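Long-range contacts in tungsten-containing formylmethanofuran dehydrogenase 2 subunit C (Methanothermobacter wolfeii, PDB 5T5I), which forms the subunit with a parallel beta-helix in a tungsten enzyme complex that probably reduces carbon dioxide onto methanofuran at the start of methanogenesis: residues I4-K9 with I65-D70; G71-T76 with I88-N93; P19-D24 with K77-E82; K9-V14 with D50-S55. One frame throughout, in Å; residues are numbered along the deposited sequence.

In the fold
All four contacts lie at the N-terminal end of an elongated chain whose repeated parallel strands are consistent with a beta-helix, as in the related C-terminal domain of glutamate synthase. Strands 52-56, 3-8, 66-69 and 87-90 are neighbours in that order. Contact 1 joins 3-8 to 66-69; contact 2, its centre about 9 Å away, follows where 66-69 and 87-90 run out into loops. Contact 4 is nested inside the loop closed by contact 1 and shares Lys9 with it. Contact 3 crosses the other three along the chain; its centre is about 16 Å from that of contact 4. Contacts 1, 3 and 4 tie the N-terminal residues to the first strands and turn, while contact 2 joins successive loops.

Contact 1: residues I4-K9 with I65-D70; sequences IILTPK and IKIIID
Ile5 and Ile68 stand side by side, pointing alike, on one face of a parallel strand pair, 4-8 against 66-69. Ile5 does the touching with its CD1: chi2 at -59° bends the chain end across to Ile68, so that the two CD1 atoms come within 3.8 Å and Ile5 CD1 also reaches Ile68 CB. The second branch, Ile5 CG2, lies 4.1 Å from Asp70 CB. On the other face are Ile4, Leu6, Ile67 and Ile69. There Leu6 meets Ile67 at a slant, with Leu6 CD1 4.1 Å from Ile67 CG2, while Ile4 CD1 approaches Ile65 CG2 in a similarly slanted way.

The strands are tied by four backbone bonds: Ile4 N to Lys66 O, Ile68 N to Ile4 O, Leu6 N to Ile68 O and Asp70 N to Leu6 O. Past the last of these, a water donates to Asp70 OD2 and also bonds Thr7 OG1, 2.7 Å from each. Asp70 OD1 makes a salt bridge with Arg91, and Pro23 and Phe26 of helix 23-26 pack on Ile67.

Chemically, then, the side chains that meet across the pair are mostly aliphatic and the strands are held by their backbone ladder, with the carboxylate and its water set at the end of the strands.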
loop_
_atom_site.group_PDB
_atom_site.type_symbol
_atom_site.label_atom_id
_atom_site.label_comp_id
_atom_site.label_asym_id
_atom_site.label_seq_id
_atom_site.Cartn_x
_atom_site.Cartn_y
_atom_site.Cartn_z
ATOM N N ILE C 4 -27.700 -19.609 56.940
ATOM C CA ILE C 4 -26.484 -19.619 57.764
ATOM C C ILE C 4 -25.650 -18.442 57.235
ATOM O O ILE C 4 -25.341 -18.402 56.043
ATOM C CB ILE C 4 -25.745 -20.988 57.715
ATOM C CG1 ILE C 4 -26.592 -22.065 58.431
ATOM C CG2 ILE C 4 -24.348 -20.888 58.359
ATOM C CD1 ILE C 4 -26.300 -23.476 58.024
ATOM N N ILE C 5 -25.342 -17.468 58.107
ATOM C CA ILE C 5 -24.645 -16.239 57.726
ATOM C C ILE C 5 -23.170 -16.309 58.080
ATOM O O ILE C 5 -22.835 -16.509 59.248
ATOM C CB ILE C 5 -25.287 -14.983 58.392
ATOM C CG1 ILE C 5 -26.844 -15.008 58.371
ATOM C CG2 ILE C 5 -24.747 -13.687 57.757
ATOM C CD1 ILE C 5 -27.478 -15.089 57.024
ATOM N N LEU C 6 -22.293 -16.084 57.083
ATOM C CA LEU C 6 -20.852 -16.011 57.276
ATOM C C LEU C 6 -20.458 -14.555 57.054
ATOM O O LEU C 6 -20.622 -14.049 55.946
ATOM C CB LEU C 6 -20.076 -16.900 56.291
ATOM C CG LEU C 6 -20.340 -18.406 56.290
ATOM C CD1 LEU C 6 -19.316 -19.113 55.387
ATOM C CD2 LEU C 6 -20.263 -18.983 57.670
ATOM N N THR C 7 -19.969 -13.870 58.090
ATOM C CA THR C 7 -19.571 -12.466 57.958
ATOM C C THR C 7 -18.064 -12.459 57.980
ATOM O O THR C 7 -17.477 -12.807 59.005
ATOM C CB THR C 7 -20.184 -11.607 59.051
ATOM O OG1 THR C 7 -21.588 -11.846 59.078
ATOM C CG2 THR C 7 -19.926 -10.126 58.835
ATOM N N PRO C 8 -17.406 -12.138 56.857
ATOM C CA PRO C 8 -15.944 -12.209 56.847
ATOM C C PRO C 8 -15.259 -11.186 57.736
ATOM O O PRO C 8 -15.665 -10.034 57.797
ATOM C CB PRO C 8 -15.566 -11.990 55.376
ATOM C CG PRO C 8 -16.737 -11.434 54.731
ATOM C CD PRO C 8 -17.947 -11.734 55.545
ATOM N N LYS C 9 -14.177 -11.623 58.385
ATOM C CA LYS C 9 -13.277 -10.749 59.119
ATOM C C LYS C 9 -12.311 -10.247 58.013
ATOM O O LYS C 9 -12.556 -10.527 56.837
ATOM C CB LYS C 9 -12.548 -11.538 60.221
ATOM C CG LYS C 9 -13.512 -12.059 61.284
ATOM C CD LYS C 9 -12.835 -12.967 62.280
ATOM C CE LYS C 9 -13.802 -13.455 63.330
ATOM N NZ LYS C 9 -13.179 -14.469 64.219
ATOM N N ILE C 65 -30.445 -25.683 52.943
ATOM C CA ILE C 65 -29.442 -24.734 53.428
ATOM C C ILE C 65 -29.153 -23.663 52.405
ATOM O O ILE C 65 -28.874 -23.966 51.242
ATOM C CB ILE C 65 -28.148 -25.462 53.871
ATOM C CG1 ILE C 65 -28.419 -26.199 55.197
ATOM C CG2 ILE C 65 -26.964 -24.475 54.011
ATOM C CD1 ILE C 65 -27.411 -27.095 55.653
ATOM N N LYS C 66 -29.149 -22.411 52.880
ATOM C CA LYS C 66 -28.785 -21.230 52.118
ATOM C C LYS C 66 -27.636 -20.555 52.878
ATOM O O LYS C 66 -27.849 -20.059 53.986
ATOM C CB LYS C 66 -29.981 -20.286 52.001
ATOM C CG LYS C 66 -29.741 -19.083 51.105
ATOM C CD LYS C 66 -30.808 -18.014 51.356
ATOM C CE LYS C 66 -31.011 -17.072 50.197
ATOM N NZ LYS C 66 -32.402 -17.116 49.675
ATOM N N ILE C 67 -26.418 -20.567 52.310
ATOM C CA ILE C 67 -25.266 -19.913 52.924
ATOM C C ILE C 67 -25.185 -18.490 52.380
ATOM O O ILE C 67 -25.115 -18.304 51.164
ATOM C CB ILE C 67 -23.935 -20.675 52.682
ATOM C CG1 ILE C 67 -24.025 -22.133 53.192
ATOM C CG2 ILE C 67 -22.764 -19.928 53.374
ATOM C CD1 ILE C 67 -22.849 -23.066 52.796
ATOM N N ILE C 68 -25.166 -17.488 53.271
ATOM C CA ILE C 68 -25.019 -16.090 52.877
ATOM C C ILE C 68 -23.659 -15.621 53.367
ATOM O O ILE C 68 -23.433 -15.580 54.577
ATOM C CB ILE C 68 -26.161 -15.188 53.429
ATOM C CG1 ILE C 68 -27.547 -15.717 52.966
ATOM C CG2 ILE C 68 -25.941 -13.717 52.997
ATOM C CD1 ILE C 68 -28.773 -14.916 53.439
ATOM N N ILE C 69 -22.760 -15.245 52.440
ATOM C CA ILE C 69 -21.463 -14.681 52.806
ATOM C C ILE C 69 -21.715 -13.188 52.753
ATOM O O ILE C 69 -21.829 -12.623 51.661
ATOM C CB ILE C 69 -20.303 -15.147 51.901
ATOM C CG1 ILE C 69 -20.217 -16.688 51.922
ATOM C CG2 ILE C 69 -18.984 -14.490 52.356
ATOM C CD1 ILE C 69 -19.070 -17.307 51.188
ATOM N N ASP C 70 -21.896 -12.565 53.920
ATOM C CA ASP C 70 -22.267 -11.156 54.013
ATOM C C ASP C 70 -21.047 -10.242 53.970
ATOM O O ASP C 70 -20.772 -9.519 54.921
ATOM C CB ASP C 70 -23.127 -10.901 55.272
ATOM C CG ASP C 70 -23.840 -9.561 55.276
ATOM O OD1 ASP C 70 -24.148 -9.046 54.177
ATOM O OD2 ASP C 70 -24.079 -9.020 56.374
HETATM O O HOH W 1 -23.497 -10.001 58.815
#

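Contact 2: residues G71-T76 with I88-N93; sequences GDVYNT and IIVRGN
Asn93 meets the carboxylate of Asp72 along most of its side chain. Asn93 CB lies 3.2 Å from Asp72 OD1 and also touches Tyr74 CB. Next comes Asn93 CG, 3.6 Å from Asp72 OD1. At the tip the amide divides: Asn93 ND2 gives Asp72 OD1 a weak bond of 3.2 Å, the amide and carboxylate planes standing 80° apart, while Asn93 OD1 accepts from the backbone N of Asn112. The main grip on Asp72 OD1 is Asn93 N, at 3.0 Å, which comes from above the carboxylate plane. A water donates to Asp72 OD2 and weakly accepts from Asn93 ND2.

With an alanine in place of Asp72, Asn93 N would probably be left without its acceptor and the amide would be held more loosely at its ND2 end.

The backbone answers in the other direction, Val73 N donating to Asn93 O at 3.0 Å just as the chain enters the type I turn Val73 to Thr76. Beside it Val73 CG2 packs on Val90 CG1, 3.6 Å away. Gly92 passes so close that a CB there would clash with Asp72 CA and Gly71 O. These reciprocal bonds pin two successive loops after strands 66-69 and 87-90, and the N-H groups and water that meet Asp72 would probably favour its charged form.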
loop_
_atom_site.group_PDB
_atom_site.type_symbol
_atom_site.label_atom_id
_atom_site.label_comp_id
_atom_site.label_asym_id
_atom_site.label_seq_id
_atom_site.Cartn_x
_atom_site.Cartn_y
_atom_site.Cartn_z
ATOM N N GLY C 71 -20.354 -10.256 52.837
ATOM C CA GLY C 71 -19.176 -9.431 52.649
ATOM C C GLY C 71 -18.274 -9.899 51.530
ATOM O O GLY C 71 -18.535 -10.914 50.879
ATOM N N ASP C 72 -17.196 -9.165 51.321
ATOM C CA ASP C 72 -16.241 -9.444 50.260
ATOM C C ASP C 72 -15.274 -10.581 50.619
ATOM O O ASP C 72 -14.615 -10.527 51.656
ATOM C CB ASP C 72 -15.476 -8.155 49.915
ATOM C CG ASP C 72 -14.589 -8.271 48.694
ATOM O OD1 ASP C 72 -14.828 -9.176 47.871
ATOM O OD2 ASP C 72 -13.671 -7.448 48.552
ATOM N N VAL C 73 -15.171 -11.604 49.743
ATOM C CA VAL C 73 -14.242 -12.723 49.942
ATOM C C VAL C 73 -13.352 -12.873 48.708
ATOM O O VAL C 73 -13.158 -13.980 48.184
ATOM C CB VAL C 73 -14.944 -14.035 50.392
ATOM C CG1 VAL C 73 -15.407 -13.927 51.835
ATOM C CG2 VAL C 73 -16.111 -14.410 49.483
ATOM N N TYR C 74 -12.789 -11.720 48.263
ATOM C CA TYR C 74 -11.912 -11.613 47.090
ATOM C C TYR C 74 -10.690 -12.547 47.156
ATOM O O TYR C 74 -10.145 -12.873 46.112
ATOM C CB TYR C 74 -11.446 -10.150 46.864
ATOM C CG TYR C 74 -10.323 -9.712 47.780
ATOM C CD1 TYR C 74 -10.581 -9.296 49.078
ATOM C CD2 TYR C 74 -8.993 -9.783 47.372
ATOM C CE1 TYR C 74 -9.551 -8.941 49.943
ATOM C CE2 TYR C 74 -7.952 -9.426 48.229
ATOM C CZ TYR C 74 -8.238 -9.007 49.518
ATOM O OH TYR C 74 -7.242 -8.635 50.389
ATOM N N ASN C 75 -10.237 -12.922 48.370
ATOM C CA ASN C 75 -9.085 -13.804 48.544
ATOM C C ASN C 75 -9.467 -15.183 49.113
ATOM O O ASN C 75 -8.658 -15.814 49.793
ATOM C CB ASN C 75 -7.986 -13.093 49.367
ATOM C CG ASN C 75 -6.725 -12.833 48.562
ATOM O OD1 ASN C 75 -6.697 -12.975 47.338
ATOM N ND2 ASN C 75 -5.644 -12.445 49.227
ATOM N N THR C 76 -10.650 -15.703 48.719
ATOM C CA THR C 76 -11.113 -17.034 49.132
ATOM C C THR C 76 -11.429 -17.848 47.888
ATOM O O THR C 76 -12.300 -17.470 47.086
ATOM C CB THR C 76 -12.289 -16.960 50.100
ATOM O OG1 THR C 76 -11.931 -16.097 51.178
ATOM C CG2 THR C 76 -12.675 -18.328 50.660
ATOM N N ILE C 88 -25.779 -20.789 47.744
ATOM C CA ILE C 88 -24.767 -19.885 48.287
ATOM C C ILE C 88 -24.997 -18.510 47.634
ATOM O O ILE C 88 -25.142 -18.431 46.418
ATOM C CB ILE C 88 -23.304 -20.349 48.044
ATOM C CG1 ILE C 88 -23.069 -21.781 48.572
ATOM C CG2 ILE C 88 -22.301 -19.349 48.687
ATOM C CD1 ILE C 88 -21.696 -22.380 48.209
ATOM N N ILE C 89 -25.018 -17.444 48.432
ATOM C CA ILE C 89 -25.101 -16.072 47.934
ATOM C C ILE C 89 -23.875 -15.361 48.490
ATOM O O ILE C 89 -23.700 -15.338 49.702
ATOM C CB ILE C 89 -26.430 -15.349 48.329
ATOM C CG1 ILE C 89 -27.632 -16.086 47.703
ATOM C CG2 ILE C 89 -26.396 -13.863 47.875
ATOM C CD1 ILE C 89 -29.012 -15.462 47.949
ATOM N N VAL C 90 -23.035 -14.786 47.627
ATOM C CA VAL C 90 -21.852 -14.042 48.074
ATOM C C VAL C 90 -22.105 -12.553 47.820
ATOM O O VAL C 90 -22.201 -12.149 46.663
ATOM C CB VAL C 90 -20.529 -14.522 47.418
ATOM C CG1 VAL C 90 -19.331 -13.805 48.044
ATOM C CG2 VAL C 90 -20.373 -16.041 47.540
ATOM N N ARG C 91 -22.203 -11.738 48.900
ATOM C CA ARG C 91 -22.446 -10.289 48.791
ATOM C C ARG C 91 -21.104 -9.570 48.670
ATOM O O ARG C 91 -20.706 -8.792 49.536
ATOM C CB ARG C 91 -23.277 -9.764 49.985
ATOM C CG ARG C 91 -24.674 -10.356 50.025
ATOM C CD ARG C 91 -25.446 -9.911 51.239
ATOM N NE ARG C 91 -26.800 -10.469 51.259
ATOM C CZ ARG C 91 -27.571 -10.572 52.342
ATOM N NH1 ARG C 91 -27.136 -10.145 53.524
ATOM N NH2 ARG C 91 -28.783 -11.109 52.251
ATOM N N GLY C 92 -20.426 -9.859 47.570
ATOM C CA GLY C 92 -19.103 -9.334 47.273
ATOM C C GLY C 92 -18.390 -10.180 46.237
ATOM O O GLY C 92 -19.027 -10.970 45.538
ATOM N N ASN C 93 -17.065 -10.045 46.150
ATOM C CA ASN C 93 -16.252 -10.788 45.175
ATOM C C ASN C 93 -15.777 -12.130 45.714
ATOM O O ASN C 93 -15.797 -12.351 46.924
ATOM C CB ASN C 93 -15.016 -9.978 44.757
ATOM C CG ASN C 93 -15.324 -8.549 44.370
ATOM O OD1 ASN C 93 -16.065 -8.293 43.410
ATOM N ND2 ASN C 93 -14.777 -7.591 45.096
HETATM O O HOH W 2 -12.185 -6.382 46.658
#

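Contact 3: residues P19-D24 with K77-E82; sequences PNIKPD and KRIGQE
A type II turn, Arg78 to Gln81, meets the residues leading into helix 23-26, where Lys22 holds the N-cap position. Gly80 N, inside the turn, donates to Ile21 O at 3.0 Å, and Ile21 is itself the centre of an inverse gamma turn. Lys22 folds its chain across the turn: chi4 at -89° bends the ammonium over to Gln81 O, 2.8 Å from Lys22 NZ and approached almost head-on. The same NZ also bonds Pro19 O at 2.9 Å, but from well above that carbonyl plane. A methionine in place of Lys22 would probably leave both carbonyls without this donor and the two loops less firmly joined.

Farther along, Pro19 CA makes a CA-H...O contact with Arg78 O, and Pro19 CB lies 3.8 Å from Gln81 NE2. Arg78 NH2 bonds Gln81 OE1 at 2.9 Å, in the guanidinium plane and on a lone pair of the amide oxygen, which would help set how the glutamine amide is turned; Arg78 NE pairs with Glu17, and Arg78 makes a cation-pi contact with Tyr97.

Ile21 CG2 and Ile79 CG2 make a loose apolar contact, 4.3 Å apart. Around them, the turn and helix start sit against Ile67 and Ile88, buried residues of neighbouring parallel strands 66-69 and 87-90.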
loop_
_atom_site.group_PDB
_atom_site.type_symbol
_atom_site.label_atom_id
_atom_site.label_comp_id
_atom_site.label_asym_id
_atom_site.label_seq_id
_atom_site.Cartn_x
_atom_site.Cartn_y
_atom_site.Cartn_z
ATOM N N PRO C 19 -12.942 -25.141 50.163
ATOM C CA PRO C 19 -13.906 -26.051 49.511
ATOM C C PRO C 19 -14.995 -26.586 50.450
ATOM O O PRO C 19 -16.057 -26.987 49.971
ATOM C CB PRO C 19 -13.009 -27.169 48.967
ATOM C CG PRO C 19 -11.817 -27.164 49.883
ATOM C CD PRO C 19 -11.577 -25.712 50.133
ATOM N N ASN C 20 -14.760 -26.556 51.778
ATOM C CA ASN C 20 -15.764 -26.992 52.758
ATOM C C ASN C 20 -16.905 -25.979 52.944
ATOM O O ASN C 20 -17.873 -26.303 53.629
ATOM C CB ASN C 20 -15.116 -27.353 54.103
ATOM C CG ASN C 20 -14.350 -28.649 54.073
ATOM O OD1 ASN C 20 -14.680 -29.565 53.326
ATOM N ND2 ASN C 20 -13.391 -28.812 54.972
ATOM N N ILE C 21 -16.825 -24.768 52.338
ATOM C CA ILE C 21 -17.951 -23.830 52.378
ATOM C C ILE C 21 -18.937 -24.288 51.303
ATOM O O ILE C 21 -18.828 -23.907 50.138
ATOM C CB ILE C 21 -17.562 -22.341 52.225
ATOM C CG1 ILE C 21 -16.668 -21.918 53.407
ATOM C CG2 ILE C 21 -18.848 -21.449 52.190
ATOM C CD1 ILE C 21 -16.041 -20.513 53.288
ATOM N N LYS C 22 -19.852 -25.153 51.699
ATOM C CA LYS C 22 -20.907 -25.652 50.829
ATOM C C LYS C 22 -22.042 -26.268 51.649
ATOM O O LYS C 22 -21.779 -26.808 52.726
ATOM C CB LYS C 22 -20.385 -26.658 49.789
ATOM C CG LYS C 22 -19.585 -27.836 50.324
ATOM C CD LYS C 22 -19.393 -28.868 49.210
ATOM C CE LYS C 22 -18.319 -29.913 49.435
ATOM N NZ LYS C 22 -16.985 -29.485 48.935
ATOM N N PRO C 23 -23.295 -26.232 51.153
ATOM C CA PRO C 23 -24.414 -26.818 51.927
ATOM C C PRO C 23 -24.226 -28.291 52.339
ATOM O O PRO C 23 -24.673 -28.675 53.424
ATOM C CB PRO C 23 -25.612 -26.627 50.989
ATOM C CG PRO C 23 -25.250 -25.434 50.163
ATOM C CD PRO C 23 -23.786 -25.604 49.909
ATOM N N ASP C 24 -23.516 -29.096 51.512
ATOM C CA ASP C 24 -23.247 -30.517 51.798
ATOM C C ASP C 24 -22.460 -30.735 53.110
ATOM O O ASP C 24 -22.723 -31.701 53.826
ATOM C CB ASP C 24 -22.500 -31.174 50.630
ATOM C CG ASP C 24 -23.266 -31.112 49.326
ATOM O OD1 ASP C 24 -23.281 -30.019 48.694
ATOM O OD2 ASP C 24 -23.893 -32.127 48.960
ATOM N N LYS C 77 -10.710 -18.968 47.745
ATOM C CA LYS C 77 -10.793 -19.882 46.606
ATOM C C LYS C 77 -11.675 -21.093 46.909
ATOM O O LYS C 77 -11.844 -21.469 48.065
ATOM C CB LYS C 77 -9.378 -20.390 46.247
ATOM C CG LYS C 77 -8.408 -19.296 45.836
ATOM C CD LYS C 77 -6.974 -19.814 45.681
ATOM C CE LYS C 77 -6.048 -18.729 45.170
ATOM N NZ LYS C 77 -4.653 -19.197 45.072
ATOM N N ARG C 78 -12.216 -21.707 45.841
ATOM C CA ARG C 78 -12.968 -22.973 45.845
ATOM C C ARG C 78 -14.305 -22.952 46.609
ATOM O O ARG C 78 -14.806 -24.013 46.961
ATOM C CB ARG C 78 -12.065 -24.117 46.361
ATOM C CG ARG C 78 -10.768 -24.247 45.574
ATOM C CD ARG C 78 -9.930 -25.435 45.998
ATOM N NE ARG C 78 -8.691 -25.502 45.224
ATOM C CZ ARG C 78 -8.545 -26.011 44.001
ATOM N NH1 ARG C 78 -7.362 -26.005 43.418
ATOM N NH2 ARG C 78 -9.586 -26.518 43.348
ATOM N N ILE C 79 -14.931 -21.777 46.786
ATOM C CA ILE C 79 -16.236 -21.693 47.465
ATOM C C ILE C 79 -17.262 -22.488 46.633
ATOM O O ILE C 79 -17.329 -22.317 45.416
ATOM C CB ILE C 79 -16.681 -20.216 47.686
ATOM C CG1 ILE C 79 -15.761 -19.516 48.721
ATOM C CG2 ILE C 79 -18.155 -20.128 48.124
ATOM C CD1 ILE C 79 -15.818 -18.013 48.673
ATOM N N GLY C 80 -18.001 -23.370 47.294
ATOM C CA GLY C 80 -19.033 -24.182 46.655
ATOM C C GLY C 80 -18.532 -25.338 45.807
ATOM O O GLY C 80 -19.331 -25.967 45.105
ATOM N N GLN C 81 -17.225 -25.668 45.882
ATOM C CA GLN C 81 -16.630 -26.742 45.085
ATOM C C GLN C 81 -17.353 -28.069 45.287
ATOM O O GLN C 81 -17.525 -28.491 46.422
ATOM C CB GLN C 81 -15.142 -26.910 45.427
ATOM C CG GLN C 81 -14.430 -27.972 44.588
ATOM C CD GLN C 81 -12.942 -27.871 44.737
ATOM O OE1 GLN C 81 -12.314 -26.974 44.170
ATOM N NE2 GLN C 81 -12.351 -28.736 45.538
ATOM N N GLU C 82 -17.802 -28.700 44.183
ATOM C CA GLU C 82 -18.475 -30.009 44.191
ATOM C C GLU C 82 -19.771 -30.061 45.025
ATOM O O GLU C 82 -20.178 -31.149 45.445
ATOM C CB GLU C 82 -17.482 -31.114 44.616
ATOM C CG GLU C 82 -16.372 -31.271 43.594
ATOM C CD GLU C 82 -15.211 -32.179 43.960
ATOM O OE1 GLU C 82 -15.226 -32.784 45.051
ATOM O OE2 GLU C 82 -14.259 -32.259 43.155
#

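Contact 4: residues K9-V14 with D50-S55; sequences KEQPEV and DFFEVS
Lys9 N donates to Phe51 O at 3.0 Å, nearly straight at the hydrogen (173°) but arriving from above the carbonyl plane, where residues 9-12 and 50-53 run 146° apart. A water strengthens the junction: it donates to Lys9 O and to Phe51 O and accepts from Gln11 NE2, so Phe51 O takes two bonds.

The Lys9 side chain is extended and passes along the backbone of Asp50 and Phe51, Lys9 CD coming within 3.7 Å of Asp50 O. It crosses the Glu53 side chain at about a right angle, with Lys9 CE 3.6 Å from Glu53 OE2. The ammonium itself stays too far from that carboxylate for a salt bridge, 4.5 Å from Lys9 NZ to Glu53 OE2, and bonds Gly49 O instead.

The Phe51 ring and Pro12 cross at a slant: Pro12 CG lies 3.7 Å from Phe51 CE1, and Glu10 O sits at the ring edge near its plane, 4.0 Å from Phe51 CD1. His41 stacks edge-to-face with Phe51, and Gln11 OE1 accepts from Asn75 N.

Strand 52-56 here begins its antiparallel run beside strand 3-8, the outermost pairing at this end of the chain; an antiparallel edge strand laid against parallel coils is consistent with a cap on a beta-helix.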
loop_
_atom_site.group_PDB
_atom_site.type_symbol
_atom_site.label_atom_id
_atom_site.label_comp_id
_atom_site.label_asym_id
_atom_site.label_seq_id
_atom_site.Cartn_x
_atom_site.Cartn_y
_atom_site.Cartn_z
ATOM N N LYS C 9 -14.177 -11.623 58.385
ATOM C CA LYS C 9 -13.277 -10.749 59.119
ATOM C C LYS C 9 -12.311 -10.247 58.013
ATOM O O LYS C 9 -12.556 -10.527 56.837
ATOM C CB LYS C 9 -12.548 -11.538 60.221
ATOM C CG LYS C 9 -13.512 -12.059 61.284
ATOM C CD LYS C 9 -12.835 -12.967 62.280
ATOM C CE LYS C 9 -13.802 -13.455 63.330
ATOM N NZ LYS C 9 -13.179 -14.469 64.219
ATOM N N GLU C 10 -11.238 -9.527 58.348
ATOM C CA GLU C 10 -10.327 -9.047 57.304
ATOM C C GLU C 10 -9.731 -10.223 56.507
ATOM O O GLU C 10 -9.193 -11.164 57.097
ATOM C CB GLU C 10 -9.198 -8.187 57.894
ATOM C CG GLU C 10 -8.305 -7.566 56.831
ATOM C CD GLU C 10 -7.420 -6.435 57.316
ATOM O OE1 GLU C 10 -7.285 -5.431 56.580
ATOM O OE2 GLU C 10 -6.836 -6.563 58.416
ATOM N N GLN C 11 -9.843 -10.171 55.169
ATOM C CA GLN C 11 -9.291 -11.228 54.326
ATOM C C GLN C 11 -7.759 -11.154 54.380
ATOM O O GLN C 11 -7.206 -10.054 54.369
ATOM C CB GLN C 11 -9.761 -11.091 52.872
ATOM C CG GLN C 11 -11.213 -11.492 52.653
ATOM C CD GLN C 11 -11.349 -12.948 52.283
ATOM O OE1 GLN C 11 -11.155 -13.326 51.119
ATOM N NE2 GLN C 11 -11.747 -13.790 53.232
ATOM N N PRO C 12 -7.065 -12.303 54.464
ATOM C CA PRO C 12 -5.591 -12.274 54.489
ATOM C C PRO C 12 -4.977 -12.040 53.108
ATOM O O PRO C 12 -5.638 -12.295 52.095
ATOM C CB PRO C 12 -5.230 -13.669 55.014
ATOM C CG PRO C 12 -6.351 -14.538 54.559
ATOM C CD PRO C 12 -7.587 -13.686 54.506
ATOM N N GLU C 13 -3.706 -11.583 53.062
ATOM C CA GLU C 13 -2.961 -11.408 51.797
ATOM C C GLU C 13 -2.585 -12.757 51.167
ATOM O O GLU C 13 -2.525 -12.860 49.939
ATOM C CB GLU C 13 -1.689 -10.565 51.990
ATOM C CG GLU C 13 -1.963 -9.083 52.204
ATOM C CD GLU C 13 -0.803 -8.160 51.879
ATOM O OE1 GLU C 13 0.358 -8.630 51.843
ATOM O OE2 GLU C 13 -1.062 -6.955 51.659
ATOM N N VAL C 14 -2.293 -13.777 52.003
ATOM C CA VAL C 14 -2.051 -15.142 51.543
ATOM C C VAL C 14 -3.467 -15.704 51.400
ATOM O O VAL C 14 -4.174 -15.725 52.404
ATOM C CB VAL C 14 -1.214 -15.967 52.544
ATOM C CG1 VAL C 14 -1.165 -17.439 52.135
ATOM C CG2 VAL C 14 0.190 -15.398 52.663
ATOM N N ASP C 50 -11.840 -18.665 62.454
ATOM C CA ASP C 50 -10.688 -17.751 62.522
ATOM C C ASP C 50 -10.824 -16.597 61.520
ATOM O O ASP C 50 -10.210 -15.557 61.729
ATOM C CB ASP C 50 -9.355 -18.489 62.241
ATOM C CG ASP C 50 -8.935 -19.520 63.279
ATOM O OD1 ASP C 50 -9.332 -19.374 64.456
ATOM O OD2 ASP C 50 -8.148 -20.437 62.927
ATOM N N PHE C 51 -11.583 -16.785 60.417
ATOM C CA PHE C 51 -11.729 -15.771 59.363
ATOM C C PHE C 51 -13.173 -15.355 59.062
ATOM O O PHE C 51 -13.379 -14.475 58.221
ATOM C CB PHE C 51 -11.018 -16.272 58.094
ATOM C CG PHE C 51 -9.520 -16.189 58.227
ATOM C CD1 PHE C 51 -8.849 -15.004 57.960
ATOM C CD2 PHE C 51 -8.783 -17.278 58.676
ATOM C CE1 PHE C 51 -7.459 -14.924 58.093
ATOM C CE2 PHE C 51 -7.395 -17.195 58.807
ATOM C CZ PHE C 51 -6.742 -16.024 58.500
ATOM N N PHE C 52 -14.171 -15.931 59.769
ATOM C CA PHE C 52 -15.579 -15.584 59.582
ATOM C C PHE C 52 -16.336 -15.630 60.890
ATOM O O PHE C 52 -16.130 -16.559 61.672
ATOM C CB PHE C 52 -16.283 -16.578 58.636
ATOM C CG PHE C 52 -15.758 -16.581 57.222
ATOM C CD1 PHE C 52 -14.689 -17.386 56.862
ATOM C CD2 PHE C 52 -16.329 -15.772 56.257
ATOM C CE1 PHE C 52 -14.189 -17.369 55.561
ATOM C CE2 PHE C 52 -15.827 -15.747 54.964
ATOM C CZ PHE C 52 -14.750 -16.531 54.624
ATOM N N GLU C 53 -17.275 -14.685 61.091
ATOM C CA GLU C 53 -18.218 -14.751 62.206
ATOM C C GLU C 53 -19.312 -15.676 61.649
ATOM O O GLU C 53 -19.554 -15.635 60.438
ATOM C CB GLU C 53 -18.831 -13.381 62.543
ATOM C CG GLU C 53 -17.835 -12.286 62.903
ATOM C CD GLU C 53 -17.236 -12.347 64.295
ATOM O OE1 GLU C 53 -17.522 -13.313 65.039
ATOM O OE2 GLU C 53 -16.474 -11.416 64.641
ATOM N N VAL C 54 -19.916 -16.538 62.476
ATOM C CA VAL C 54 -20.954 -17.479 62.028
ATOM C C VAL C 54 -22.216 -17.318 62.889
ATOM O O VAL C 54 -22.111 -17.266 64.112
ATOM C CB VAL C 54 -20.461 -18.955 62.051
ATOM C CG1 VAL C 54 -21.483 -19.889 61.393
ATOM C CG2 VAL C 54 -19.094 -19.104 61.371
ATOM N N SER C 55 -23.402 -17.273 62.241
ATOM C CA SER C 55 -24.707 -17.200 62.902
ATOM C C SER C 55 -25.794 -17.817 61.999
ATOM O O SER C 55 -25.526 -18.136 60.836
ATOM C CB SER C 55 -25.068 -15.752 63.235
ATOM O OG SER C 55 -25.226 -14.966 62.069
HETATM O O HOH W 3 -12.022 -13.182 56.111
#